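PDB 4F7A: SusD/RagB family nutrient-binding outer membrane lipoprotein from Bacteroides vulgatus, which probably binds glycans, perhaps mucin O-glycans, at the outer membrane as a SusD-like lipoprotein with a TPR-like fold. Local coordinates for residues 235-240 with 364-369; 342-345 with 349-352; 354-359 with 408-413; 404-409 with 416-421. All coordinates share one frame; numbering follows the deposited sequence.

Contact 1: residues 235-240 with 364-369; sequences ESSDEN and VQTSFS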
loop_
_atom_site.group_PDB
_atom_site.type_symbol
_atom_site.label_atom_id
_atom_site.label_comp_id
_atom_site.label_asym_id
_atom_site.label_seq_id
_atom_site.Cartn_x
_atom_site.Cartn_y
_atom_site.Cartn_z
ATOM N N GLU A 235 13.206 4.058 11.598
ATOM C CA GLU A 235 14.049 5.136 11.065
ATOM C C GLU A 235 15.147 4.662 10.119
ATOM O O GLU A 235 15.641 5.453 9.321
ATOM C CB GLU A 235 14.698 5.889 12.238
ATOM C CG GLU A 235 13.658 6.648 13.055
ATOM C CD GLU A 235 14.240 7.447 14.205
ATOM O OE1 GLU A 235 15.459 7.422 14.399
ATOM O OE2 GLU A 235 13.466 8.114 14.917
ATOM N N SER A 236 15.509 3.385 10.220
ATOM C CA SER A 236 16.551 2.781 9.383
ATOM C C SER A 236 15.956 1.739 8.456
ATOM O O SER A 236 15.132 0.937 8.884
ATOM C CB SER A 236 17.599 2.082 10.266
ATOM O OG SER A 236 18.477 1.304 9.465
ATOM N N SER A 237 16.426 1.706 7.203
ATOM C CA SER A 237 15.907 0.727 6.216
ATOM C C SER A 237 16.170 -0.715 6.623
ATOM O O SER A 237 15.434 -1.615 6.233
ATOM C CB SER A 237 16.479 0.991 4.827
ATOM O OG SER A 237 16.064 2.277 4.378
ATOM N N ASP A 238 17.193 -0.927 7.456
ATOM C CA ASP A 238 17.488 -2.273 7.941
ATOM C C ASP A 238 16.331 -2.828 8.778
ATOM O O ASP A 238 16.237 -4.025 8.966
ATOM C CB ASP A 238 18.795 -2.290 8.735
ATOM C CG ASP A 238 20.011 -2.006 7.870
ATOM O OD1 ASP A 238 19.974 -2.286 6.653
ATOM O OD2 ASP A 238 21.004 -1.488 8.413
ATOM N N GLU A 239 15.437 -1.954 9.238
ATOM C CA GLU A 239 14.288 -2.356 10.070
ATOM C C GLU A 239 12.947 -2.308 9.313
ATOM O O GLU A 239 11.874 -2.356 9.913
ATOM C CB GLU A 239 14.241 -1.502 11.354
ATOM C CG GLU A 239 15.508 -1.688 12.214
ATOM C CD GLU A 239 15.384 -1.192 13.651
ATOM O OE1 GLU A 239 14.500 -0.377 13.970
ATOM O OE2 GLU A 239 16.229 -1.598 14.463
ATOM N N ASN A 240 13.006 -2.213 7.991
ATOM C CA ASN A 240 11.779 -2.122 7.192
ATOM C C ASN A 240 10.928 -3.380 7.456
ATOM O O ASN A 240 11.458 -4.475 7.576
ATOM C CB ASN A 240 12.124 -2.060 5.697
ATOM C CG ASN A 240 12.574 -0.703 5.252
ATOM O OD1 ASN A 240 12.590 0.248 6.048
ATOM N ND2 ASN A 240 12.973 -0.598 3.973
ATOM N N VAL A 364 13.997 10.878 1.802
ATOM C CA VAL A 364 14.603 10.641 0.497
ATOM C C VAL A 364 15.953 9.916 0.682
ATOM O O VAL A 364 16.244 8.951 -0.017
ATOM C CB VAL A 364 14.771 11.939 -0.320
ATOM C CG1 VAL A 364 15.529 11.672 -1.671
ATOM C CG2 VAL A 364 13.382 12.579 -0.580
ATOM N N GLN A 365 16.774 10.386 1.624
ATOM C CA GLN A 365 18.061 9.782 1.851
ATOM C C GLN A 365 17.865 8.316 2.274
ATOM O O GLN A 365 18.607 7.419 1.856
ATOM C CB GLN A 365 18.867 10.525 2.922
ATOM C CG GLN A 365 20.178 9.811 3.153
ATOM C CD GLN A 365 20.973 9.702 1.852
ATOM O OE1 GLN A 365 21.308 10.771 1.282
ATOM N NE2 GLN A 365 21.263 8.415 1.350
ATOM N N THR A 366 16.872 8.094 3.116
ATOM C CA THR A 366 16.600 6.765 3.637
ATOM C C THR A 366 16.178 5.809 2.507
ATOM O O THR A 366 16.625 4.646 2.464
ATOM C CB THR A 366 15.556 6.829 4.786
ATOM O OG1 THR A 366 16.119 7.563 5.891
ATOM C CG2 THR A 366 15.167 5.418 5.274
ATOM N N SER A 367 15.328 6.294 1.602
ATOM C CA SER A 367 14.912 5.528 0.445
ATOM C C SER A 367 16.096 5.190 -0.474
ATOM O O SER A 367 16.273 4.049 -0.885
ATOM C CB SER A 367 13.833 6.276 -0.322
ATOM O OG SER A 367 13.482 5.571 -1.486
ATOM N N PHE A 368 16.935 6.177 -0.765
ATOM C CA PHE A 368 18.136 5.915 -1.551
ATOM C C PHE A 368 18.983 4.798 -0.921
ATOM O O PHE A 368 19.440 3.895 -1.624
ATOM C CB PHE A 368 19.007 7.164 -1.638
ATOM C CG PHE A 368 18.661 8.104 -2.765
ATOM C CD1 PHE A 368 17.344 8.408 -3.088
ATOM C CD2 PHE A 368 19.688 8.731 -3.485
ATOM C CE1 PHE A 368 17.052 9.308 -4.114
ATOM C CE2 PHE A 368 19.399 9.621 -4.504
ATOM C CZ PHE A 368 18.065 9.923 -4.795
ATOM N N SER A 369 19.195 4.877 0.394
ATOM C CA SER A 369 19.969 3.872 1.111
ATOM C C SER A 369 19.331 2.475 1.067
ATOM O O SER A 369 20.030 1.486 0.930
ATOM C CB SER A 369 20.188 4.297 2.563
ATOM O OG SER A 369 20.984 5.463 2.618
HETATM O O HOH W 1 17.902 6.265 7.337
#
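Thr366 faces Ser237 across this contact, their CA atoms 6.6 Å apart. From CB the threonine side chain forks. The methyl CG2 lies anti to the threonine's own backbone N and meets the serine hydroxyl, with Thr366 CG2 3.4 Å from Ser237 OG. The other branch, OG1, stands beside the backbone N and is tied into its own helix by a hydrogen bond to Ala362 O. It also accepts from a water, with Thr366 OG1 2.6 Å from the water oxygen. The same water donates to Glu235 O at 3.1 Å, so one molecule bridges helix and loop. Trp338 NE1 is a second donor to Glu235 O. The direct polar link is modest. Ser237 OG comes within 3.1 Å of Thr366 O. This is a weak hydrogen bond and not a settled one, as the proton has another acceptor within reach. The Glu235 carboxylate forms a salt bridge with Arg341. The loop before strand 241-243 thus rests on helix 356-371 through one methyl, one water and one weak bond. Much of the link passes through solvent, so the loop is probably only lightly held at this point.

Contact 2: residues 342-345 with 349-352; sequences AEAS and INPK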
loop_
_atom_site.group_PDB
_atom_site.type_symbol
_atom_site.label_atom_id
_atom_site.label_comp_id
_atom_site.label_asym_id
_atom_site.label_seq_id
_atom_site.Cartn_x
_atom_site.Cartn_y
_atom_site.Cartn_z
ATOM N N ALA A 342 7.219 14.036 8.123
ATOM C CA ALA A 342 7.270 15.305 7.394
ATOM C C ALA A 342 5.865 15.914 7.271
ATOM O O ALA A 342 5.658 17.121 7.456
ATOM C CB ALA A 342 7.898 15.110 6.001
ATOM N N GLU A 343 4.888 15.083 6.944
ATOM C CA GLU A 343 3.548 15.584 6.811
ATOM C C GLU A 343 2.988 16.023 8.163
ATOM O O GLU A 343 2.271 17.030 8.252
ATOM C CB GLU A 343 2.628 14.522 6.188
ATOM C CG GLU A 343 1.160 15.028 6.084
ATOM C CD GLU A 343 0.228 14.084 5.334
ATOM O OE1 GLU A 343 0.672 12.997 4.904
ATOM O OE2 GLU A 343 -0.977 14.447 5.200
ATOM N N ALA A 344 3.262 15.243 9.200
ATOM C CA ALA A 344 2.787 15.590 10.543
ATOM C C ALA A 344 3.325 16.966 10.928
ATOM O O ALA A 344 2.590 17.798 11.466
ATOM C CB ALA A 344 3.173 14.519 11.583
ATOM N N SER A 345 4.593 17.222 10.623
ATOM C CA SER A 345 5.197 18.537 10.905
ATOM C C SER A 345 4.544 19.625 10.078
ATOM O O SER A 345 4.220 20.692 10.594
ATOM C CB SER A 345 6.702 18.498 10.670
ATOM O OG SER A 345 7.314 17.715 11.679
ATOM N N ILE A 349 1.174 18.798 13.712
ATOM C CA ILE A 349 0.727 17.775 14.629
ATOM C C ILE A 349 1.810 16.736 14.904
ATOM O O ILE A 349 1.513 15.612 15.310
ATOM C CB ILE A 349 -0.622 17.133 14.157
ATOM C CG1 ILE A 349 -0.489 16.438 12.798
ATOM C CG2 ILE A 349 -1.719 18.207 14.100
ATOM C CD1 ILE A 349 -1.845 15.876 12.253
ATOM N N ASN A 350 3.072 17.126 14.708
ATOM C CA ASN A 350 4.196 16.288 15.085
ATOM C C ASN A 350 4.664 16.741 16.463
ATOM O O ASN A 350 5.098 17.874 16.606
ATOM C CB ASN A 350 5.330 16.431 14.056
ATOM C CG ASN A 350 6.444 15.456 14.269
ATOM O OD1 ASN A 350 6.650 14.961 15.374
ATOM N ND2 ASN A 350 7.202 15.177 13.198
ATOM N N PRO A 351 4.605 15.856 17.471
ATOM C CA PRO A 351 5.055 16.290 18.812
ATOM C C PRO A 351 6.567 16.437 18.933
ATOM O O PRO A 351 7.038 16.978 19.929
ATOM C CB PRO A 351 4.561 15.163 19.718
ATOM C CG PRO A 351 4.666 13.924 18.832
ATOM C CD PRO A 351 4.219 14.438 17.460
ATOM N N LYS A 352 7.335 15.940 17.960
ATOM C CA LYS A 352 8.794 16.050 18.020
ATOM C C LYS A 352 9.236 17.400 17.503
ATOM O O LYS A 352 8.558 18.005 16.684
ATOM C CB LYS A 352 9.440 14.971 17.162
ATOM C CG LYS A 352 9.155 13.555 17.627
ATOM C CD LYS A 352 9.863 12.541 16.747
ATOM C CE LYS A 352 9.817 11.144 17.332
ATOM N NZ LYS A 352 10.715 10.982 18.508
#
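Asn350 lays its CB over the methyl of Ala344, with Asn350 CB 3.8 Å from Ala344 CB. Its CG is anti to the backbone N (chi1 -172°), which carries the amide past Ala344 to Ser345. There ND2 meets the hydroxyl, Asn350 ND2 to Ser345 OG being 3.0 Å. This hydrogen bond is weak, because it is bent to 129° at the hydrogen. ND2 also donates to Arg341 O and Glu354 OE2. With two hydrogens and three acceptors, the weak bond to Ser345 OG is at most a shared one. Ser345 OG in turn has its main partner in Glu354 O. The other end of the amide serves the loop. Asn350 OD1 accepts from Lys352 N at 2.8 Å, from above its carbonyl plane, and closes an Asx turn. With the amide gone, as in an alanine here, Arg341 O and Glu354 OE2 would probably lose this donor, and Lys352 N its acceptor. One residue earlier the backbone itself makes the link. Ile349 N donates to Ala344 O at 2.8 Å in a nearly straight bond (163°). The Ile349 side chain continues the apolar patch, with Ile349 CG1 4.3 Å from Ala344 CB, and Met209 of helix 193-210 packs on both residues. The backbone bond from Ile349 N back to Ala344 O, five residues earlier, and the Asx turn belong to a chain reversal at the C-terminal end of a helix. Here it joins helix 334-346 to helix 356-371, within the helical packing of this TPR-like fold.

Contact 3: residues 354-359 with 408-413; sequences ESAKQC and PNFDDA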
loop_
_atom_site.group_PDB
_atom_site.type_symbol
_atom_site.label_atom_id
_atom_site.label_comp_id
_atom_site.label_asym_id
_atom_site.label_seq_id
_atom_site.Cartn_x
_atom_site.Cartn_y
_atom_site.Cartn_z
ATOM N N GLU A 354 11.003 18.720 15.082
ATOM C CA GLU A 354 11.582 18.465 13.771
ATOM C C GLU A 354 10.699 19.080 12.682
ATOM O O GLU A 354 9.475 19.102 12.786
ATOM C CB GLU A 354 11.774 16.957 13.552
ATOM C CG GLU A 354 10.470 16.138 13.584
ATOM C CD GLU A 354 10.697 14.626 13.677
ATOM O OE1 GLU A 354 11.804 14.178 14.067
ATOM O OE2 GLU A 354 9.742 13.885 13.368
ATOM N N SER A 355 11.337 19.601 11.648
ATOM C CA SER A 355 10.640 20.317 10.609
ATOM C C SER A 355 10.255 19.388 9.482
ATOM O O SER A 355 10.822 18.290 9.318
ATOM C CB SER A 355 11.497 21.452 10.059
ATOM O OG SER A 355 12.574 20.963 9.278
ATOM N N ALA A 356 9.280 19.844 8.703
ATOM C CA ALA A 356 8.900 19.149 7.499
ATOM C C ALA A 356 10.116 18.941 6.588
ATOM O O ALA A 356 10.271 17.846 6.041
ATOM C CB ALA A 356 7.768 19.864 6.755
ATOM N N LYS A 357 10.976 19.955 6.429
ATOM C CA LYS A 357 12.126 19.806 5.518
ATOM C C LYS A 357 13.075 18.718 5.996
ATOM O O LYS A 357 13.489 17.867 5.195
ATOM C CB LYS A 357 12.897 21.116 5.323
ATOM C CG LYS A 357 13.914 21.052 4.179
ATOM C CD LYS A 357 14.608 22.382 3.942
ATOM C CE LYS A 357 15.693 22.280 2.862
ATOM N NZ LYS A 357 16.884 21.553 3.347
ATOM N N GLN A 358 13.399 18.730 7.277
ATOM C CA GLN A 358 14.320 17.777 7.852
ATOM C C GLN A 358 13.813 16.366 7.644
ATOM O O GLN A 358 14.586 15.491 7.306
ATOM C CB GLN A 358 14.489 17.991 9.368
ATOM C CG GLN A 358 15.316 19.207 9.741
ATOM C CD GLN A 358 15.298 19.518 11.260
ATOM O OE1 GLN A 358 14.270 19.404 11.940
ATOM N NE2 GLN A 358 16.447 19.943 11.773
ATOM N N CYS A 359 12.527 16.150 7.909
ATOM C CA CYS A 359 11.930 14.825 7.740
ATOM C C CYS A 359 11.858 14.394 6.262
ATOM O O CYS A 359 12.119 13.238 5.935
ATOM C CB CYS A 359 10.564 14.770 8.374
ATOM S SG CYS A 359 10.623 14.953 10.211
ATOM N N PRO A 408 12.365 17.912 -6.986
ATOM C CA PRO A 408 12.687 17.271 -5.716
ATOM C C PRO A 408 13.147 18.216 -4.616
ATOM O O PRO A 408 13.230 17.809 -3.472
ATOM C CB PRO A 408 13.828 16.329 -6.102
ATOM C CG PRO A 408 13.639 16.111 -7.613
ATOM C CD PRO A 408 13.325 17.501 -8.031
ATOM N N ASN A 409 13.475 19.452 -4.967
ATOM C CA ASN A 409 14.002 20.399 -3.984
ATOM C C ASN A 409 12.883 20.984 -3.110
ATOM O O ASN A 409 11.953 21.662 -3.588
ATOM C CB ASN A 409 14.770 21.490 -4.695
ATOM C CG ASN A 409 15.539 22.371 -3.749
ATOM O OD1 ASN A 409 15.325 22.341 -2.527
ATOM N ND2 ASN A 409 16.454 23.161 -4.302
ATOM N N PHE A 410 12.952 20.691 -1.830
ATOM C CA PHE A 410 11.864 21.065 -0.909
ATOM C C PHE A 410 11.683 22.580 -0.841
ATOM O O PHE A 410 10.544 23.072 -0.686
ATOM C CB PHE A 410 12.118 20.479 0.484
ATOM C CG PHE A 410 10.887 20.467 1.376
ATOM C CD1 PHE A 410 9.850 19.579 1.123
ATOM C CD2 PHE A 410 10.757 21.345 2.438
ATOM C CE1 PHE A 410 8.702 19.560 1.930
ATOM C CE2 PHE A 410 9.619 21.306 3.263
ATOM C CZ PHE A 410 8.601 20.399 2.989
ATOM N N ASP A 411 12.800 23.310 -0.951
ATOM C CA ASP A 411 12.787 24.775 -0.903
ATOM C C ASP A 411 12.089 25.437 -2.094
ATOM O O ASP A 411 11.721 26.595 -1.997
ATOM C CB ASP A 411 14.212 25.364 -0.804
ATOM C CG ASP A 411 14.909 25.029 0.494
ATOM O OD1 ASP A 411 14.272 24.519 1.442
ATOM O OD2 ASP A 411 16.126 25.282 0.550
ATOM N N ASP A 412 11.964 24.709 -3.210
ATOM C CA ASP A 412 11.255 25.176 -4.388
ATOM C C ASP A 412 9.765 24.925 -4.276
ATOM O O ASP A 412 9.178 24.457 -5.264
ATOM C CB ASP A 412 11.616 24.350 -5.619
ATOM C CG ASP A 412 13.036 24.456 -6.027
ATOM O OD1 ASP A 412 13.780 25.288 -5.486
ATOM O OD2 ASP A 412 13.391 23.672 -6.932
ATOM N N ALA A 413 9.186 25.041 -3.082
ATOM C CA ALA A 413 7.710 25.027 -2.954
ATOM C C ALA A 413 7.207 26.459 -2.827
ATOM O O ALA A 413 7.786 27.232 -2.052
ATOM C CB ALA A 413 7.317 24.233 -1.766
#
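The backbones come closest at Lys357 and Phe410, whose CA atoms are 6.6 Å apart. Lys357 lies in the first turn of helix 356-371. Phe410 sits in a type I beta turn from Asn409 to Asp412, closed by Asp412 N donating to Asn409 O at 3.1 Å. The helix start is fixed by a capping box. Ser355 OG accepts from Gln358 N at 3.1 Å, and Gln358 OE1 accepts from Ser355 N. No hydrogen bond crosses the contact, which is built on the phenyl ring. CG of Phe410 is anti to the backbone N (chi1 -163°), and the ring reaches from the turn to the helix. Its CD2 touches the lysine chain at 3.6 Å from Lys357 CB, and its far end, CZ, is 3.9 Å from Ala356 CB. Both approaches to the ring are oblique. Tyr360 also meets the ring, and Gln419 and Ile423 of helix 416-431 complete its surroundings. Replacing the ring by the methyl of an alanine would probably leave Ala356 and the Lys357 chain without their apolar partner and open a gap between the turn and helix 356-371. In the conformer given, the Lys357 ammonium forms a salt bridge with Glu361. Asp411 is a more distant opposite charge, with Lys357 NZ 4.4 Å from Asp411 OD1. A second lysine conformer makes both pairs uncertain. A single aromatic side chain sent from a loop turn into the groove between helices 356-371 and 416-431 is plain helix-loop packing, part of the helical packing of this TPR-like fold.

Contact 4: residues 404-409 with 416-421; sequences ITTTPN and QEEQLE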
loop_
_atom_site.group_PDB
_atom_site.type_symbol
_atom_site.label_atom_id
_atom_site.label_comp_id
_atom_site.label_asym_id
_atom_site.label_seq_id
_atom_site.Cartn_x
_atom_site.Cartn_y
_atom_site.Cartn_z
ATOM N N ILE A 404 2.736 16.584 -13.308
ATOM C CA ILE A 404 3.557 16.929 -12.138
ATOM C C ILE A 404 4.635 17.916 -12.571
ATOM O O ILE A 404 5.400 17.626 -13.488
ATOM C CB ILE A 404 4.196 15.677 -11.518
ATOM C CG1 ILE A 404 3.124 14.613 -11.184
ATOM C CG2 ILE A 404 4.972 16.080 -10.271
ATOM C CD1 ILE A 404 3.633 13.133 -10.970
ATOM N N THR A 405 4.659 19.086 -11.940
ATOM C CA THR A 405 5.644 20.102 -12.227
ATOM C C THR A 405 6.598 20.390 -11.043
ATOM O O THR A 405 7.575 21.118 -11.200
ATOM C CB THR A 405 4.966 21.409 -12.659
ATOM O OG1 THR A 405 4.103 21.859 -11.599
ATOM C CG2 THR A 405 4.161 21.174 -13.967
ATOM N N THR A 406 6.356 19.791 -9.886
ATOM C CA THR A 406 7.185 20.087 -8.720
ATOM C C THR A 406 8.516 19.347 -8.806
ATOM O O THR A 406 8.574 18.247 -9.315
ATOM C CB THR A 406 6.423 19.812 -7.397
ATOM O OG1 THR A 406 7.094 20.488 -6.340
ATOM C CG2 THR A 406 6.301 18.314 -7.102
ATOM N N THR A 407 9.574 19.963 -8.289
ATOM C CA THR A 407 10.944 19.408 -8.319
ATOM C C THR A 407 11.214 18.596 -7.048
ATOM O O THR A 407 10.403 18.627 -6.099
ATOM C CB THR A 407 11.968 20.538 -8.369
ATOM O OG1 THR A 407 11.881 21.298 -7.159
ATOM C CG2 THR A 407 11.725 21.490 -9.583
ATOM N N PRO A 408 12.365 17.912 -6.986
ATOM C CA PRO A 408 12.687 17.271 -5.716
ATOM C C PRO A 408 13.147 18.216 -4.616
ATOM O O PRO A 408 13.230 17.809 -3.472
ATOM C CB PRO A 408 13.828 16.329 -6.102
ATOM C CG PRO A 408 13.639 16.111 -7.613
ATOM C CD PRO A 408 13.325 17.501 -8.031
ATOM N N ASN A 409 13.475 19.452 -4.967
ATOM C CA ASN A 409 14.002 20.399 -3.984
ATOM C C ASN A 409 12.883 20.984 -3.110
ATOM O O ASN A 409 11.953 21.662 -3.588
ATOM C CB ASN A 409 14.770 21.490 -4.695
ATOM C CG ASN A 409 15.539 22.371 -3.749
ATOM O OD1 ASN A 409 15.325 22.341 -2.527
ATOM N ND2 ASN A 409 16.454 23.161 -4.302
ATOM N N GLN A 416 2.358 25.567 0.973
ATOM C CA GLN A 416 2.500 24.341 1.725
ATOM C C GLN A 416 1.724 23.178 1.108
ATOM O O GLN A 416 2.034 22.002 1.363
ATOM C CB GLN A 416 2.148 24.588 3.178
ATOM C CG GLN A 416 2.992 25.711 3.787
ATOM C CD GLN A 416 3.015 25.672 5.276
ATOM O OE1 GLN A 416 1.973 25.780 5.915
ATOM N NE2 GLN A 416 4.194 25.528 5.841
ATOM N N GLU A 417 0.734 23.474 0.274
ATOM C CA GLU A 417 0.164 22.436 -0.550
ATOM C C GLU A 417 1.235 21.798 -1.496
ATOM O O GLU A 417 1.256 20.588 -1.677
ATOM C CB GLU A 417 -1.012 23.027 -1.310
ATOM C CG GLU A 417 -1.864 22.096 -2.046
ATOM C CD GLU A 417 -2.655 21.134 -1.172
ATOM O OE1 GLU A 417 -3.376 21.547 -0.257
ATOM O OE2 GLU A 417 -2.593 19.948 -1.459
ATOM N N GLU A 418 2.098 22.612 -2.089
ATOM C CA GLU A 418 3.182 22.074 -2.939
ATOM C C GLU A 418 4.179 21.309 -2.068
ATOM O O GLU A 418 4.729 20.309 -2.488
ATOM C CB GLU A 418 3.924 23.162 -3.718
ATOM C CG GLU A 418 4.837 22.528 -4.746
ATOM C CD GLU A 418 5.556 23.476 -5.657
ATOM O OE1 GLU A 418 5.306 24.704 -5.648
ATOM O OE2 GLU A 418 6.391 22.955 -6.431
ATOM N N GLN A 419 4.403 21.772 -0.843
ATOM C CA GLN A 419 5.266 21.014 0.060
ATOM C C GLN A 419 4.689 19.640 0.348
ATOM O O GLN A 419 5.417 18.638 0.345
ATOM C CB GLN A 419 5.491 21.747 1.380
ATOM C CG GLN A 419 6.259 23.037 1.286
ATOM C CD GLN A 419 6.249 23.722 2.651
ATOM O OE1 GLN A 419 5.194 23.987 3.225
ATOM N NE2 GLN A 419 7.380 23.924 3.184
ATOM N N LEU A 420 3.392 19.578 0.613
ATOM C CA LEU A 420 2.741 18.300 0.803
ATOM C C LEU A 420 2.881 17.448 -0.473
ATOM O O LEU A 420 3.165 16.273 -0.398
ATOM C CB LEU A 420 1.277 18.457 1.168
ATOM C CG LEU A 420 0.504 17.169 1.405
ATOM C CD1 LEU A 420 1.127 16.323 2.523
ATOM C CD2 LEU A 420 -1.017 17.485 1.725
ATOM N N GLU A 421 2.702 18.060 -1.631
ATOM C CA GLU A 421 2.857 17.337 -2.889
ATOM C C GLU A 421 4.232 16.696 -3.012
ATOM O O GLU A 421 4.330 15.537 -3.404
ATOM C CB GLU A 421 2.582 18.239 -4.083
ATOM C CG GLU A 421 2.712 17.510 -5.413
ATOM C CD GLU A 421 2.411 18.409 -6.642
ATOM O OE1 GLU A 421 2.188 19.645 -6.475
ATOM O OE2 GLU A 421 2.436 17.863 -7.773
HETATM O O HOH W 2 3.110 19.576 -9.654
HETATM O O HOH W 3 5.162 23.152 -9.417
HETATM O O HOH W 4 8.909 22.788 -7.475
#
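Glu418 is the first residue of the helical segment to meet the loop, and it does so with its carboxylate. CG is anti to the backbone N (chi1 -170°) and the chain is extended beyond it, which carries OE2 out to Thr406. Thr406 OG1 donates to Glu418 OE2 at 2.6 Å, a short bond that uses the anti lone pair. Two waters donate to the same oxygen. One lies 2.7 Å from Glu418 OE2 and accepts from Thr407 N at 3.0 Å. The other leads to Thr405 OG1. Three donors thus grip one carboxylate oxygen. A turn of helix further on, Glu421 reaches the loop with its chain equally extended. Its carboxylate carbon packs on the other branch of the threonine, Glu421 CD being 3.9 Å from Thr406 CG2. Glu421 OE2 takes a hydrogen from a third water at 2.6 Å, and that water accepts from Thr405 N at 2.8 Å. Ile404 CG2 lies 4.0 Å from Glu421 OE2 and adds an apolar neighbour. Next along, Lys422 bonds to Thr406 OG1, Thr407 O and Asn409 O. Thr406 is therefore held on both branches. This is a water-mediated packing of a loop against the N-terminal turns of the helix it leads into, helix 416-431 of the TPR-like fold.

All four contacts gather round three helices consecutive in the chain, 334-346, 356-371 and 416-431. Contact 2 shapes the link between the first two, and its span is nested inside the loop closed by contact 1. Contacts 1 and 3 both use helix 356-371, with centres 17 Å apart, and their segments alternate along the chain. Contacts 3 and 4 are the nearest pair, at 9 Å between centres. They share Pro408 and Asn409, and Phe410 packs on Gln419. Contacts 2 and 3, 13 Å apart, meet through Ser345 and Glu354. Contacts 2, 3 and 4 touch one another within the SusD-like scaffold. Contact 1 stands apart on helix 356-371, where a loop distant in sequence meets it.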